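Local coordinates for protein DNA ligase (Archaeoglobus fulgidus, PDB 3GDE) that probably seals nicks in double-stranded DNA during replication, recombination and repair, joining 3'-hydroxyl and 5'-phosphate ends at the expense of ATP, at residues Leu5-Glu17 against Leu153-Arg167. Residues are numbered along the deposited sequence; the frame is centred on the assembly and turned at random.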
loop_
_atom_site.group_PDB
_atom_site.type_symbol
_atom_site.label_atom_id
_atom_site.label_comp_id
_atom_site.label_asym_id
_atom_site.label_seq_id
_atom_site.Cartn_x
_atom_site.Cartn_y
_atom_site.Cartn_z
ATOM N N LEU A 5 -27.900 5.877 5.780
ATOM C CA LEU A 5 -27.841 4.448 6.075
ATOM C C LEU A 5 -26.783 3.807 5.198
ATOM O O LEU A 5 -26.666 4.138 4.014
ATOM C CB LEU A 5 -29.181 3.751 5.809
ATOM C CG LEU A 5 -30.413 3.872 6.721
ATOM C CD1 LEU A 5 -30.096 3.996 8.221
ATOM C CD2 LEU A 5 -31.268 5.031 6.252
ATOM N N PHE A 6 -26.012 2.892 5.785
ATOM C CA PHE A 6 -25.054 2.091 5.026
ATOM C C PHE A 6 -25.773 1.406 3.859
ATOM O O PHE A 6 -25.186 1.241 2.784
ATOM C CB PHE A 6 -24.345 1.076 5.936
ATOM C CG PHE A 6 -23.163 0.393 5.292
ATOM C CD1 PHE A 6 -23.303 -0.856 4.698
ATOM C CD2 PHE A 6 -21.905 1.004 5.282
ATOM C CE1 PHE A 6 -22.209 -1.493 4.092
ATOM C CE2 PHE A 6 -20.803 0.382 4.696
ATOM C CZ PHE A 6 -20.950 -0.868 4.092
ATOM N N ALA A 7 -27.042 1.041 4.067
ATOM C CA ALA A 7 -27.895 0.462 3.014
ATOM C C ALA A 7 -28.084 1.349 1.783
ATOM O O ALA A 7 -28.275 0.837 0.694
ATOM C CB ALA A 7 -29.267 0.070 3.564
ATOM N N GLU A 8 -28.075 2.668 1.955
ATOM C CA GLU A 8 -28.152 3.558 0.801
ATOM C C GLU A 8 -26.852 3.439 0.005
ATOM O O GLU A 8 -26.872 3.302 -1.219
ATOM C CB GLU A 8 -28.432 5.007 1.207
ATOM C CG GLU A 8 -28.425 5.964 0.013
ATOM C CD GLU A 8 -28.653 7.429 0.380
ATOM O OE1 GLU A 8 -28.735 8.252 -0.558
ATOM O OE2 GLU A 8 -28.753 7.761 1.584
ATOM N N PHE A 9 -25.734 3.474 0.724
ATOM C CA PHE A 9 -24.414 3.243 0.158
ATOM C C PHE A 9 -24.313 1.860 -0.496
ATOM O O PHE A 9 -23.798 1.728 -1.612
ATOM C CB PHE A 9 -23.349 3.445 1.257
ATOM C CG PHE A 9 -21.993 2.890 0.915
ATOM C CD1 PHE A 9 -21.164 3.547 0.003
ATOM C CD2 PHE A 9 -21.541 1.716 1.513
ATOM C CE1 PHE A 9 -19.911 3.043 -0.307
ATOM C CE2 PHE A 9 -20.285 1.195 1.195
ATOM C CZ PHE A 9 -19.472 1.866 0.282
ATOM N N ALA A 10 -24.821 0.841 0.198
ATOM C CA ALA A 10 -24.766 -0.546 -0.278
ATOM C C ALA A 10 -25.511 -0.739 -1.602
ATOM O O ALA A 10 -24.979 -1.363 -2.528
ATOM C CB ALA A 10 -25.288 -1.515 0.805
ATOM N N GLU A 11 -26.722 -0.191 -1.701
ATOM C CA GLU A 11 -27.514 -0.257 -2.938
ATOM C C GLU A 11 -26.844 0.489 -4.065
ATOM O O GLU A 11 -26.909 0.062 -5.214
ATOM C CB GLU A 11 -28.897 0.363 -2.762
ATOM C CG GLU A 11 -29.551 0.064 -1.442
ATOM C CD GLU A 11 -30.457 -1.138 -1.469
ATOM O OE1 GLU A 11 -30.763 -1.654 -0.370
ATOM O OE2 GLU A 11 -30.873 -1.556 -2.575
ATOM N N PHE A 12 -26.232 1.628 -3.739
ATOM C CA PHE A 12 -25.437 2.374 -4.716
ATOM C C PHE A 12 -24.285 1.524 -5.276
ATOM O O PHE A 12 -24.063 1.511 -6.485
ATOM C CB PHE A 12 -24.902 3.673 -4.107
ATOM C CG PHE A 12 -23.903 4.389 -4.983
ATOM C CD1 PHE A 12 -24.289 4.928 -6.209
ATOM C CD2 PHE A 12 -22.586 4.535 -4.575
ATOM C CE1 PHE A 12 -23.373 5.589 -7.023
ATOM C CE2 PHE A 12 -21.658 5.200 -5.376
ATOM C CZ PHE A 12 -22.051 5.724 -6.606
ATOM N N CYS A 13 -23.573 0.815 -4.395
ATOM C CA CYS A 13 -22.438 -0.033 -4.786
ATOM C C CYS A 13 -22.868 -1.213 -5.645
ATOM O O CYS A 13 -22.195 -1.557 -6.620
ATOM C CB CYS A 13 -21.696 -0.550 -3.554
ATOM S SG CYS A 13 -20.769 0.720 -2.701
ATOM N N GLU A 14 -23.990 -1.826 -5.274
ATOM C CA GLU A 14 -24.537 -2.948 -6.014
ATOM C C GLU A 14 -24.765 -2.592 -7.485
ATOM O O GLU A 14 -24.433 -3.379 -8.375
ATOM C CB GLU A 14 -25.825 -3.423 -5.372
ATOM C CG GLU A 14 -26.179 -4.838 -5.754
ATOM C CD GLU A 14 -27.433 -4.929 -6.584
ATOM O OE1 GLU A 14 -27.586 -4.139 -7.547
ATOM O OE2 GLU A 14 -28.278 -5.797 -6.257
ATOM N N ARG A 15 -25.303 -1.394 -7.724
ATOM C CA ARG A 15 -25.562 -0.908 -9.073
ATOM C C ARG A 15 -24.274 -0.668 -9.878
ATOM O O ARG A 15 -24.267 -0.809 -11.097
ATOM C CB ARG A 15 -26.446 0.342 -9.022
ATOM C CG ARG A 15 -27.940 0.030 -9.056
ATOM C CD ARG A 15 -28.811 1.127 -8.418
ATOM N NE ARG A 15 -29.278 0.718 -7.091
ATOM C CZ ARG A 15 -30.418 0.062 -6.857
ATOM N NH1 ARG A 15 -31.237 -0.248 -7.859
ATOM N NH2 ARG A 15 -30.741 -0.285 -5.613
ATOM N N LEU A 16 -23.185 -0.336 -9.191
ATOM C CA LEU A 16 -21.884 -0.118 -9.833
ATOM C C LEU A 16 -21.242 -1.401 -10.341
ATOM O O LEU A 16 -20.397 -1.355 -11.237
ATOM C CB LEU A 16 -20.910 0.563 -8.871
ATOM C CG LEU A 16 -21.134 1.996 -8.406
ATOM C CD1 LEU A 16 -19.988 2.387 -7.496
ATOM C CD2 LEU A 16 -21.277 2.973 -9.575
ATOM N N GLU A 17 -21.619 -2.535 -9.753
ATOM C CA GLU A 17 -21.073 -3.838 -10.136
ATOM C C GLU A 17 -21.349 -4.193 -11.597
ATOM O O GLU A 17 -20.541 -4.846 -12.248
ATOM C CB GLU A 17 -21.623 -4.948 -9.233
ATOM C CG GLU A 17 -21.265 -4.786 -7.780
ATOM C CD GLU A 17 -21.024 -6.097 -7.066
ATOM O OE1 GLU A 17 -21.047 -7.165 -7.725
ATOM O OE2 GLU A 17 -20.792 -6.047 -5.833
ATOM N N LEU A 153 -27.919 -6.800 1.724
ATOM C CA LEU A 153 -26.971 -6.000 0.936
ATOM C C LEU A 153 -25.965 -5.215 1.780
ATOM O O LEU A 153 -24.822 -5.000 1.357
ATOM C CB LEU A 153 -27.727 -5.055 0.003
ATOM C CG LEU A 153 -27.174 -4.826 -1.396
ATOM C CD1 LEU A 153 -26.632 -6.129 -2.036
ATOM C CD2 LEU A 153 -28.264 -4.220 -2.239
ATOM N N GLU A 154 -26.378 -4.783 2.969
ATOM C CA GLU A 154 -25.432 -4.173 3.908
ATOM C C GLU A 154 -24.396 -5.189 4.365
ATOM O O GLU A 154 -23.217 -4.869 4.465
ATOM C CB GLU A 154 -26.145 -3.596 5.133
ATOM C CG GLU A 154 -26.680 -2.209 4.937
ATOM C CD GLU A 154 -27.560 -1.727 6.099
ATOM O OE1 GLU A 154 -28.101 -2.564 6.850
ATOM O OE2 GLU A 154 -27.720 -0.498 6.255
ATOM N N ALA A 155 -24.851 -6.406 4.658
ATOM C CA ALA A 155 -23.975 -7.457 5.154
ATOM C C ALA A 155 -22.924 -7.825 4.107
ATOM O O ALA A 155 -21.780 -8.144 4.434
ATOM C CB ALA A 155 -24.789 -8.683 5.569
ATOM N N ARG A 156 -23.332 -7.776 2.847
ATOM C CA ARG A 156 -22.440 -8.004 1.718
ATOM C C ARG A 156 -21.264 -7.035 1.680
ATOM O O ARG A 156 -20.118 -7.473 1.672
ATOM C CB ARG A 156 -23.237 -7.925 0.427
ATOM C CG ARG A 156 -22.428 -8.032 -0.848
ATOM C CD ARG A 156 -23.336 -8.612 -1.888
ATOM N NE ARG A 156 -23.283 -7.887 -3.135
ATOM C CZ ARG A 156 -24.212 -7.972 -4.075
ATOM N NH1 ARG A 156 -25.266 -8.751 -3.905
ATOM N NH2 ARG A 156 -24.083 -7.272 -5.189
ATOM N N TYR A 157 -21.545 -5.728 1.660
ATOM C CA TYR A 157 -20.478 -4.711 1.579
ATOM C C TYR A 157 -19.758 -4.431 2.894
ATOM O O TYR A 157 -18.641 -3.951 2.884
ATOM C CB TYR A 157 -20.966 -3.435 0.893
ATOM C CG TYR A 157 -21.314 -3.710 -0.547
ATOM C CD1 TYR A 157 -20.311 -3.939 -1.487
ATOM C CD2 TYR A 157 -22.649 -3.795 -0.963
ATOM C CE1 TYR A 157 -20.619 -4.224 -2.804
ATOM C CE2 TYR A 157 -22.971 -4.086 -2.280
ATOM C CZ TYR A 157 -21.950 -4.297 -3.194
ATOM O OH TYR A 157 -22.242 -4.588 -4.503
ATOM N N LEU A 158 -20.390 -4.735 4.022
ATOM C CA LEU A 158 -19.701 -4.691 5.314
ATOM C C LEU A 158 -18.588 -5.726 5.314
ATOM O O LEU A 158 -17.460 -5.457 5.743
ATOM C CB LEU A 158 -20.673 -4.994 6.463
ATOM C CG LEU A 158 -21.062 -3.937 7.510
ATOM C CD1 LEU A 158 -20.635 -2.519 7.166
ATOM C CD2 LEU A 158 -22.566 -3.988 7.851
ATOM N N THR A 159 -18.924 -6.910 4.826
ATOM C CA THR A 159 -18.001 -8.030 4.767
ATOM C C THR A 159 -16.866 -7.718 3.788
ATOM O O THR A 159 -15.692 -7.892 4.119
ATOM C CB THR A 159 -18.757 -9.322 4.365
ATOM O OG1 THR A 159 -19.760 -9.609 5.354
ATOM C CG2 THR A 159 -17.811 -10.524 4.235
ATOM N N ARG A 160 -17.221 -7.225 2.603
ATOM C CA ARG A 160 -16.237 -6.900 1.571
ATOM C C ARG A 160 -15.321 -5.757 2.000
ATOM O O ARG A 160 -14.139 -5.740 1.655
ATOM C CB ARG A 160 -16.927 -6.576 0.249
ATOM C CG ARG A 160 -17.520 -7.806 -0.424
ATOM C CD ARG A 160 -17.859 -7.540 -1.866
ATOM N NE ARG A 160 -18.662 -8.604 -2.460
ATOM C CZ ARG A 160 -19.259 -8.491 -3.644
ATOM N NH1 ARG A 160 -19.141 -7.369 -4.338
ATOM N NH2 ARG A 160 -19.987 -9.484 -4.131
ATOM N N LEU A 161 -15.878 -4.826 2.771
ATOM C CA LEU A 161 -15.140 -3.687 3.308
ATOM C C LEU A 161 -14.076 -4.150 4.304
ATOM O O LEU A 161 -12.910 -3.782 4.169
ATOM C CB LEU A 161 -16.111 -2.670 3.938
ATOM C CG LEU A 161 -15.621 -1.380 4.603
ATOM C CD1 LEU A 161 -14.638 -0.602 3.725
ATOM C CD2 LEU A 161 -16.821 -0.496 4.979
ATOM N N ILE A 162 -14.477 -4.966 5.282
ATOM C CA ILE A 162 -13.548 -5.582 6.240
ATOM C C ILE A 162 -12.434 -6.396 5.547
ATOM O O ILE A 162 -11.287 -6.397 5.990
ATOM C CB ILE A 162 -14.304 -6.481 7.257
ATOM C CG1 ILE A 162 -15.215 -5.633 8.156
ATOM C CG2 ILE A 162 -13.311 -7.329 8.105
ATOM C CD1 ILE A 162 -16.274 -6.424 8.872
ATOM N N LEU A 163 -12.786 -7.077 4.461
ATOM C CA LEU A 163 -11.835 -7.853 3.664
ATOM C C LEU A 163 -11.077 -6.996 2.640
ATOM O O LEU A 163 -10.239 -7.510 1.905
ATOM C CB LEU A 163 -12.557 -9.015 2.963
ATOM C CG LEU A 163 -13.100 -10.084 3.926
ATOM C CD1 LEU A 163 -13.933 -11.128 3.209
ATOM C CD2 LEU A 163 -11.982 -10.735 4.728
ATOM N N ASN A 164 -11.391 -5.698 2.600
ATOM C CA ASN A 164 -10.720 -4.718 1.741
ATOM C C ASN A 164 -10.803 -4.927 0.213
ATOM O O ASN A 164 -10.033 -4.308 -0.528
ATOM C CB ASN A 164 -9.257 -4.495 2.180
ATOM C CG ASN A 164 -9.119 -4.095 3.667
ATOM O OD1 ASN A 164 -8.200 -4.566 4.352
ATOM N ND2 ASN A 164 -10.026 -3.234 4.167
ATOM N N GLU A 165 -11.723 -5.775 -0.249
ATOM C CA GLU A 165 -12.009 -5.922 -1.685
ATOM C C GLU A 165 -13.504 -5.808 -2.003
ATOM O O GLU A 165 -14.272 -6.755 -1.830
ATOM C CB GLU A 165 -11.337 -7.178 -2.326
ATOM C CG GLU A 165 -12.033 -8.545 -2.185
ATOM C CD GLU A 165 -11.841 -9.522 -3.401
ATOM O OE1 GLU A 165 -11.468 -9.104 -4.536
ATOM O OE2 GLU A 165 -12.099 -10.736 -3.213
ATOM N N MET A 166 -13.904 -4.624 -2.470
ATOM C CA MET A 166 -15.314 -4.286 -2.718
ATOM C C MET A 166 -15.866 -4.914 -4.000
ATOM O O MET A 166 -17.079 -5.114 -4.128
ATOM C CB MET A 166 -15.489 -2.761 -2.772
ATOM C CG MET A 166 -15.135 -2.027 -1.489
ATOM S SD MET A 166 -16.044 -2.664 -0.068
ATOM C CE MET A 166 -17.562 -1.732 -0.111
ATOM N N ARG A 167 -14.962 -5.193 -4.940
ATOM C CA ARG A 167 -15.256 -5.863 -6.227
ATOM C C ARG A 167 -16.171 -5.053 -7.134
ATOM O O ARG A 167 -17.051 -5.601 -7.785
ATOM C CB ARG A 167 -15.793 -7.288 -6.011
ATOM C CG ARG A 167 -14.815 -8.200 -5.272
ATOM C CD ARG A 167 -15.419 -9.580 -4.998
ATOM N NE ARG A 167 -15.725 -10.311 -6.225
ATOM C CZ ARG A 167 -15.089 -11.411 -6.632
ATOM N NH1 ARG A 167 -14.097 -11.921 -5.909
ATOM N NH2 ARG A 167 -15.448 -12.002 -7.772
HETATM O O HOH W 1 -21.010 -9.548 -6.684
#
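Glu17 OE2 is gripped by three groups of the 153-167 segment. Tyr157 OH donates a hydrogen bond to Glu17 OE2, modelled at 2.4 Å, too short for its exact length to be relied on. Arg160 NH1 meets Glu17 OE2 at 2.6 Å on the syn side, 28° out of the carboxylate plane. Arg156 NH2 adds a longer salt bridge to Glu17 OE2 at 3.6 Å. Glu17 OE1 takes a water that also binds Arg160 NH2, a second link to the same guanidinium. Asp93 pairs with Arg160 NE and Glu99 with Arg156 NH1, so each arginine is shared between Glu17 and a second acid. With an alanine at Glu17, the Tyr157 hydroxyl would probably lose its acceptor and both arginines one acidic partner, Arg160 the closer contact. The ring carrying this hydroxyl lies between Cys13 CB, over one face (CH-pi, 3.8 Å from CB to the Tyr157 centroid), and Arg156 CG over the other. Phe6, its CG anti to the backbone N (chi1 -169°), reaches across to Leu158 CD1, which sits over one ring face, 3.5 Å from Phe6 CZ; Phe9 CD2 covers the opposite face. Glu154 stretches back alongside this ring; its OE2 receives a weak bond from Ala7 N (2.8 Å) as well as a hydrogen bond from Leu115 N, its OE1 one from Thr151 N. Ala10 CB lies against Leu153 O and Tyr157 CD2 where helices 6-16 and 153-162 cross at 80°, 8.7 Å between axes, consistent with a small residue there. In this all-helical N-terminal region, Phe48 of helix 39-49 touches Phe6, Phe9 and Leu161, and helix 94-108 packs on Arg156, Thr159 and Arg160.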